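Long-range contact in ribonuclease P protein component 3 (Thermococcus kodakarensis KOD1, PDB 3WYZ), which is probably a protein subunit of ribonuclease P, the RNA-based enzyme that trims the 5' ends of precursor tRNAs: residues Glu15-Leu26 with Phe174-Val185. Sequence-based numbering, arbitrary orientation.
Sequences EMDVRDEEAHEL and FITSSAESRWEV
Met16 lies over one face of the Phe174 ring, its CG 4.0 Å from the ring centroid in a CH-pi contact and its sulfur farther out above the same face. These residues belong to 14-18 and 173-176, the outermost strands of the TIM barrel-like sheet, which meet here through side chains and a water that takes the N-H of Met16 and donates to Ile175 O. One residue earlier, Glu15, its chain bent at chi2 (46°), brings its carboxylate across to Thr176 and Ser177. Glu15 OE1 meets Thr176 OG1 at a very short 2.4 Å and also accepts from Asp17 N, while OE2 accepts from both N and OG of Ser177, the amide nearly straight at 167° and the hydroxyl from above the carboxylate plane. At the C-terminal ends of the strands, Arg19 grips Asp17 side-on, NE to OD1 and NH2 to OD2; Ser178 OG donates to Asp17 OD2 (2.8 Å) and Thr37 bonds OD1. Ser178 CB sits over the guanidinium face. Arg19 NH1 reaches the anti lone pair of Glu180 OE2 at 3.3 Å, in the guanidinium plane; Lys39 also pairs with that oxygen. A leucine in place of Arg19 would probably leave Asp17 without its paired charge and Glu180 without one of its two cationic partners. Past the strands, Arg19 N bonds Ala179 O directly (2.8 Å), and Ala23 CB presses tightly on Val185 CG2 (3.4 Å). The contact thus passes from ring and water through a carboxylate held by hydroxyls and amides to a charged network, where the Arg19 guanidinium, with the hydroxyls of Ser178 and Thr37, probably helps to keep the buried Asp17 ionised.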
ATOM      1  N   GLU A  15      -1.674   7.435   7.559  1.00 38.51           N
ATOM      2  CA  GLU A  15      -1.322   7.440   6.136  1.00 39.70           C
ATOM      3  C   GLU A  15      -0.160   6.474   5.929  1.00 37.32           C
ATOM      4  O   GLU A  15       0.942   6.723   6.394  1.00 35.95           O
ATOM      5  CB  GLU A  15      -0.965   8.860   5.687  1.00 42.73           C
ATOM      6  CG  GLU A  15      -0.413   9.001   4.273  1.00 45.36           C
ATOM      7  CD  GLU A  15      -1.189   8.226   3.220  1.00 44.66           C
ATOM      8  OE1 GLU A  15      -0.905   7.030   3.047  1.00 39.86           O
ATOM      9  OE2 GLU A  15      -2.057   8.823   2.542  1.00 48.55           O
ATOM     10  N   MET A  16      -0.436   5.371   5.234  1.00 37.41           N
ATOM     11  CA  MET A  16       0.494   4.250   5.112  1.00 37.42           C
ATOM     12  C   MET A  16       1.539   4.397   4.017  1.00 38.16           C
ATOM     13  O   MET A  16       2.524   3.669   4.020  1.00 36.70           O
ATOM     14  CB  MET A  16      -0.276   2.953   4.858  1.00 39.04           C
ATOM     15  CG  MET A  16      -1.101   2.467   6.031  1.00 40.35           C
ATOM     16  SD  MET A  16      -0.085   2.063   7.453  1.00 43.13           S
ATOM     17  CE  MET A  16       0.591   0.472   6.964  1.00 43.24           C
ATOM     18  N   ASP A  17       1.343   5.324   3.088  1.00 40.04           N
ATOM     19  CA  ASP A  17       2.210   5.404   1.921  1.00 43.79           C
ATOM     20  C   ASP A  17       2.264   6.818   1.336  1.00 43.31           C
ATOM     21  O   ASP A  17       1.367   7.237   0.615  1.00 42.58           O
ATOM     22  CB  ASP A  17       1.711   4.387   0.884  1.00 47.61           C
ATOM     23  CG  ASP A  17       2.620   4.253  -0.319  1.00 48.53           C
ATOM     24  OD1 ASP A  17       3.778   4.709  -0.257  1.00 49.32           O
ATOM     25  OD2 ASP A  17       2.154   3.663  -1.324  1.00 46.05           O
ATOM     26  N   VAL A  18       3.313   7.554   1.695  1.00 46.27           N
ATOM     27  CA  VAL A  18       3.667   8.816   1.044  1.00 46.62           C
ATOM     28  C   VAL A  18       5.148   8.757   0.678  1.00 46.12           C
ATOM     29  O   VAL A  18       5.961   8.237   1.440  1.00 46.08           O
ATOM     30  CB  VAL A  18       3.374  10.048   1.930  1.00 48.99           C
ATOM     31  CG1 VAL A  18       1.881  10.229   2.113  1.00 51.09           C
ATOM     32  CG2 VAL A  18       4.036   9.934   3.284  1.00 52.66           C
ATOM     33  N   ARG A  19       5.495   9.294  -0.487  1.00 47.37           N
ATOM     34  CA  ARG A  19       6.818   9.066  -1.073  1.00 48.22           C
ATOM     35  C   ARG A  19       7.635  10.337  -1.321  1.00 48.27           C
ATOM     36  O   ARG A  19       8.694  10.271  -1.943  1.00 49.91           O
ATOM     37  CB  ARG A  19       6.651   8.292  -2.380  1.00 47.92           C
ATOM     38  CG  ARG A  19       6.015   6.927  -2.192  1.00 47.56           C
ATOM     39  CD  ARG A  19       5.338   6.423  -3.453  1.00 47.08           C
ATOM     40  NE  ARG A  19       4.586   5.198  -3.202  1.00 46.87           N
ATOM     41  CZ  ARG A  19       3.996   4.469  -4.145  1.00 46.92           C
ATOM     42  NH1 ARG A  19       4.068   4.827  -5.424  1.00 48.90           N
ATOM     43  NH2 ARG A  19       3.333   3.368  -3.807  1.00 45.23           N
ATOM     44  N   ASP A  20       7.158  11.472  -0.810  1.00 49.84           N
ATOM     45  CA  ASP A  20       7.783  12.779  -1.044  1.00 51.44           C
ATOM     46  C   ASP A  20       7.930  13.553   0.276  1.00 50.14           C
ATOM     47  O   ASP A  20       7.060  13.469   1.151  1.00 47.69           O
ATOM     48  CB  ASP A  20       6.927  13.573  -2.041  1.00 52.48           C
ATOM     49  CG  ASP A  20       7.564  14.887  -2.459  1.00 54.42           C
ATOM     50  OD1 ASP A  20       8.620  14.858  -3.123  1.00 57.37           O
ATOM     51  OD2 ASP A  20       6.997  15.953  -2.145  1.00 56.96           O
ATOM     52  N   GLU A  21       9.031  14.294   0.409  1.00 51.22           N
ATOM     53  CA  GLU A  21       9.301  15.104   1.608  1.00 53.03           C
ATOM     54  C   GLU A  21       8.169  16.070   1.945  1.00 54.07           C
ATOM     55  O   GLU A  21       7.649  16.056   3.065  1.00 50.59           O
ATOM     56  CB  GLU A  21      10.576  15.932   1.437  1.00 57.81           C
ATOM     57  CG  GLU A  21      11.819  15.342   2.072  1.00 61.82           C
ATOM     58  CD  GLU A  21      12.967  16.337   2.156  1.00 64.89           C
ATOM     59  OE1 GLU A  21      12.898  17.410   1.513  1.00 65.45           O
ATOM     60  OE2 GLU A  21      13.947  16.043   2.869  1.00 67.12           O
ATOM     61  N   GLU A  22       7.813  16.922   0.981  1.00 52.06           N
ATOM     62  CA  GLU A  22       6.780  17.936   1.201  1.00 56.34           C
ATOM     63  C   GLU A  22       5.409  17.309   1.450  1.00 53.27           C
ATOM     64  O   GLU A  22       4.611  17.832   2.224  1.00 53.81           O
ATOM     65  CB  GLU A  22       6.699  18.905   0.018  1.00 60.14           C
ATOM     66  CG  GLU A  22       7.929  19.783  -0.150  1.00 62.98           C
ATOM     67  CD  GLU A  22       7.740  20.854  -1.209  1.00 67.80           C
ATOM     68  OE1 GLU A  22       6.661  21.490  -1.226  1.00 65.11           O
ATOM     69  OE2 GLU A  22       8.673  21.064  -2.023  1.00 72.33           O
ATOM     70  N   ALA A  23       5.144  16.194   0.774  1.00 51.31           N
ATOM     71  CA  ALA A  23       3.914  15.434   0.977  1.00 49.73           C
ATOM     72  C   ALA A  23       3.841  14.916   2.415  1.00 46.14           C
ATOM     73  O   ALA A  23       2.793  14.982   3.054  1.00 42.90           O
ATOM     74  CB  ALA A  23       3.844  14.272  -0.010  1.00 49.57           C
ATOM     75  N   HIS A  24       4.969  14.410   2.909  1.00 45.55           N
ATOM     76  CA  HIS A  24       5.066  13.898   4.271  1.00 45.51           C
ATOM     77  C   HIS A  24       4.807  14.987   5.317  1.00 44.31           C
ATOM     78  O   HIS A  24       4.002  14.790   6.222  1.00 42.86           O
ATOM     79  CB  HIS A  24       6.441  13.274   4.501  1.00 44.59           C
ATOM     80  CG  HIS A  24       6.558  12.540   5.799  1.00 45.69           C
ATOM     81  ND1 HIS A  24       6.472  11.167   5.885  1.00 46.87           N
ATOM     82  CD2 HIS A  24       6.756  12.987   7.061  1.00 45.14           C
ATOM     83  CE1 HIS A  24       6.616  10.801   7.145  1.00 46.49           C
ATOM     84  NE2 HIS A  24       6.781  11.887   7.879  1.00 45.21           N
ATOM     85  N   GLU A  25       5.490  16.125   5.187  1.00 46.27           N
ATOM     86  CA  GLU A  25       5.310  17.241   6.125  1.00 47.83           C
ATOM     87  C   GLU A  25       3.877  17.775   6.103  1.00 48.16           C
ATOM     88  O   GLU A  25       3.340  18.179   7.138  1.00 51.10           O
ATOM     89  CB  GLU A  25       6.295  18.374   5.826  1.00 49.37           C
ATOM     90  CG  GLU A  25       6.408  19.430   6.936  1.00 51.46           C
ATOM     91  CD  GLU A  25       5.459  20.617   6.784  1.00 52.81           C
ATOM     92  OE1 GLU A  25       5.481  21.514   7.663  1.00 50.51           O
ATOM     93  OE2 GLU A  25       4.696  20.668   5.792  1.00 52.81           O
ATOM     94  N   LEU A  26       3.262  17.775   4.923  1.00 47.13           N
ATOM     95  CA  LEU A  26       1.878  18.216   4.773  1.00 47.17           C
ATOM     96  C   LEU A  26       0.901  17.232   5.413  1.00 46.66           C
ATOM     97  O   LEU A  26       0.026  17.630   6.179  1.00 44.99           O
ATOM     98  CB  LEU A  26       1.550  18.412   3.288  1.00 49.03           C
ATOM     99  CG  LEU A  26       0.150  18.923   2.939  1.00 49.27           C
ATOM    100  CD1 LEU A  26      -0.167  20.206   3.693  1.00 48.82           C
ATOM    101  CD2 LEU A  26       0.018  19.129   1.431  1.00 49.63           C
ATOM    102  N   PHE A 174      -5.929  -1.186   3.532  1.00 40.67           N
ATOM    103  CA  PHE A 174      -5.916   0.222   3.877  1.00 41.95           C
ATOM    104  C   PHE A 174      -6.058   1.077   2.628  1.00 42.09           C
ATOM    105  O   PHE A 174      -5.724   0.632   1.527  1.00 40.59           O
ATOM    106  CB  PHE A 174      -4.634   0.581   4.632  1.00 43.09           C
ATOM    107  CG  PHE A 174      -3.368   0.198   3.918  1.00 43.50           C
ATOM    108  CD1 PHE A 174      -2.780   1.057   3.004  1.00 44.83           C
ATOM    109  CD2 PHE A 174      -2.743  -1.007   4.189  1.00 45.57           C
ATOM    110  CE1 PHE A 174      -1.607   0.713   2.360  1.00 43.94           C
ATOM    111  CE2 PHE A 174      -1.567  -1.357   3.550  1.00 44.37           C
ATOM    112  CZ  PHE A 174      -1.003  -0.498   2.629  1.00 43.87           C
ATOM    113  N   ILE A 175      -6.582   2.288   2.812  1.00 41.74           N
ATOM    114  CA  ILE A 175      -6.628   3.282   1.753  1.00 43.40           C
ATOM    115  C   ILE A 175      -5.423   4.195   1.924  1.00 42.25           C
ATOM    116  O   ILE A 175      -5.097   4.586   3.046  1.00 40.44           O
ATOM    117  CB  ILE A 175      -7.905   4.149   1.804  1.00 43.71           C
ATOM    118  CG1 ILE A 175      -9.176   3.288   1.877  1.00 44.69           C
ATOM    119  CG2 ILE A 175      -7.949   5.099   0.613  1.00 43.80           C
ATOM    120  CD1 ILE A 175      -9.358   2.316   0.735  1.00 46.84           C
ATOM    121  N   THR A 176      -4.781   4.550   0.812  1.00 41.39           N
ATOM    122  CA  THR A 176      -3.644   5.458   0.850  1.00 40.94           C
ATOM    123  C   THR A 176      -3.542   6.315  -0.406  1.00 41.46           C
ATOM    124  O   THR A 176      -4.028   5.941  -1.464  1.00 42.30           O
ATOM    125  CB  THR A 176      -2.321   4.701   1.081  1.00 41.83           C
ATOM    126  OG1 THR A 176      -1.239   5.635   1.117  1.00 42.17           O
ATOM    127  CG2 THR A 176      -2.068   3.661  -0.015  1.00 40.99           C
ATOM    128  N   SER A 177      -2.913   7.477  -0.268  1.00 41.92           N
ATOM    129  CA  SER A 177      -2.672   8.363  -1.397  1.00 42.60           C
ATOM    130  C   SER A 177      -1.563   7.831  -2.297  1.00 41.66           C
ATOM    131  O   SER A 177      -1.625   7.998  -3.518  1.00 41.13           O
ATOM    132  CB  SER A 177      -2.310   9.774  -0.915  1.00 44.10           C
ATOM    133  OG  SER A 177      -1.037   9.795  -0.276  1.00 46.63           O
ATOM    134  N   SER A 178      -0.556   7.197  -1.695  1.00 42.42           N
ATOM    135  CA  SER A 178       0.666   6.803  -2.406  1.00 45.55           C
ATOM    136  C   SER A 178       1.231   8.032  -3.119  1.00 48.37           C
ATOM    137  O   SER A 178       1.645   7.955  -4.276  1.00 52.94           O
ATOM    138  CB  SER A 178       0.395   5.662  -3.398  1.00 44.90           C
ATOM    139  OG  SER A 178      -0.138   4.526  -2.741  1.00 43.75           O
ATOM    140  N   ALA A 179       1.232   9.163  -2.412  1.00 48.05           N
ATOM    141  CA  ALA A 179       1.546  10.463  -3.000  1.00 48.96           C
ATOM    142  C   ALA A 179       3.026  10.588  -3.323  1.00 51.54           C
ATOM    143  O   ALA A 179       3.883  10.242  -2.504  1.00 51.73           O
ATOM    144  CB  ALA A 179       1.120  11.585  -2.069  1.00 47.77           C
ATOM    145  N   GLU A 180       3.312  11.058  -4.535  1.00 54.00           N
ATOM    146  CA  GLU A 180       4.679  11.345  -4.960  1.00 55.51           C
ATOM    147  C   GLU A 180       4.933  12.849  -5.045  1.00 54.07           C
ATOM    148  O   GLU A 180       6.029  13.278  -5.409  1.00 54.16           O
ATOM    149  CB  GLU A 180       4.973  10.649  -6.291  1.00 59.04           C
ATOM    150  CG  GLU A 180       4.890   9.132  -6.166  1.00 63.40           C
ATOM    151  CD  GLU A 180       5.434   8.375  -7.363  1.00 67.67           C
ATOM    152  OE1 GLU A 180       5.967   9.014  -8.300  1.00 72.03           O
ATOM    153  OE2 GLU A 180       5.327   7.128  -7.357  1.00 66.42           O
ATOM    154  N   SER A 181       3.924  13.644  -4.693  1.00 51.20           N
ATOM    155  CA  SER A 181       4.086  15.090  -4.559  1.00 51.72           C
ATOM    156  C   SER A 181       3.082  15.621  -3.538  1.00 49.62           C
ATOM    157  O   SER A 181       2.112  14.937  -3.198  1.00 47.55           O
ATOM    158  CB  SER A 181       3.883  15.794  -5.910  1.00 51.77           C
ATOM    159  OG  SER A 181       2.516  15.791  -6.298  1.00 51.04           O
ATOM    160  N   ARG A 182       3.313  16.846  -3.073  1.00 48.86           N
ATOM    161  CA  ARG A 182       2.446  17.484  -2.082  1.00 50.90           C
ATOM    162  C   ARG A 182       0.999  17.620  -2.564  1.00 52.23           C
ATOM    163  O   ARG A 182       0.069  17.695  -1.758  1.00 50.91           O
ATOM    164  CB  ARG A 182       3.000  18.869  -1.704  1.00 53.62           C
ATOM    165  CG  ARG A 182       2.899  19.911  -2.810  1.00 55.63           C
ATOM    166  CD  ARG A 182       3.768  21.129  -2.537  1.00 56.82           C
ATOM    167  NE  ARG A 182       3.708  21.566  -1.140  1.00 56.66           N
ATOM    168  CZ  ARG A 182       2.706  22.246  -0.593  1.00 55.50           C
ATOM    169  NH1 ARG A 182       1.638  22.593  -1.306  1.00 57.86           N
ATOM    170  NH2 ARG A 182       2.767  22.580   0.691  1.00 55.11           N
ATOM    171  N   TRP A 183       0.825  17.648  -3.884  1.00 52.66           N
ATOM    172  CA  TRP A 183      -0.482  17.836  -4.506  1.00 53.69           C
ATOM    173  C   TRP A 183      -1.364  16.586  -4.439  1.00 53.69           C
ATOM    174  O   TRP A 183      -2.592  16.691  -4.450  1.00 53.89           O
ATOM    175  CB  TRP A 183      -0.296  18.267  -5.966  1.00 53.90           C
ATOM    176  CG  TRP A 183       0.661  19.418  -6.111  1.00 53.17           C
ATOM    177  CD1 TRP A 183       1.876  19.408  -6.744  1.00 52.37           C
ATOM    178  CD2 TRP A 183       0.498  20.736  -5.579  1.00 52.40           C
ATOM    179  NE1 TRP A 183       2.471  20.642  -6.649  1.00 51.15           N
ATOM    180  CE2 TRP A 183       1.648  21.477  -5.940  1.00 52.97           C
ATOM    181  CE3 TRP A 183      -0.508  21.366  -4.835  1.00 52.32           C
ATOM    182  CZ2 TRP A 183       1.815  22.816  -5.583  1.00 52.58           C
ATOM    183  CZ3 TRP A 183      -0.339  22.697  -4.480  1.00 50.77           C
ATOM    184  CH2 TRP A 183       0.812  23.405  -4.856  1.00 52.09           C
ATOM    185  N   GLU A 184      -0.734  15.415  -4.365  1.00 55.21           N
ATOM    186  CA  GLU A 184      -1.451  14.138  -4.344  1.00 55.67           C
ATOM    187  C   GLU A 184      -1.883  13.687  -2.938  1.00 54.86           C
ATOM    188  O   GLU A 184      -2.560  12.669  -2.800  1.00 54.68           O
ATOM    189  CB  GLU A 184      -0.593  13.050  -4.996  1.00 56.66           C
ATOM    190  CG  GLU A 184      -0.222  13.353  -6.440  1.00 58.41           C
ATOM    191  CD  GLU A 184       0.539  12.227  -7.109  1.00 61.50           C
ATOM    192  OE1 GLU A 184       0.898  11.246  -6.426  1.00 62.51           O
ATOM    193  OE2 GLU A 184       0.782  12.322  -8.331  1.00 65.60           O
ATOM    194  N   VAL A 185      -1.497  14.435  -1.905  1.00 51.56           N
ATOM    195  CA  VAL A 185      -1.909  14.130  -0.536  1.00 50.35           C
ATOM    196  C   VAL A 185      -3.347  14.603  -0.323  1.00 50.33           C
ATOM    197  O   VAL A 185      -3.674  15.744  -0.623  1.00 50.67           O
ATOM    198  CB  VAL A 185      -0.990  14.815   0.500  1.00 50.29           C
ATOM    199  CG1 VAL A 185      -1.380  14.437   1.921  1.00 49.98           C
ATOM    200  CG2 VAL A 185       0.466  14.441   0.253  1.00 52.25           C
TER
HETATM  201  O   HOH W   1      -3.144   4.832   4.810  1.00 48.70           O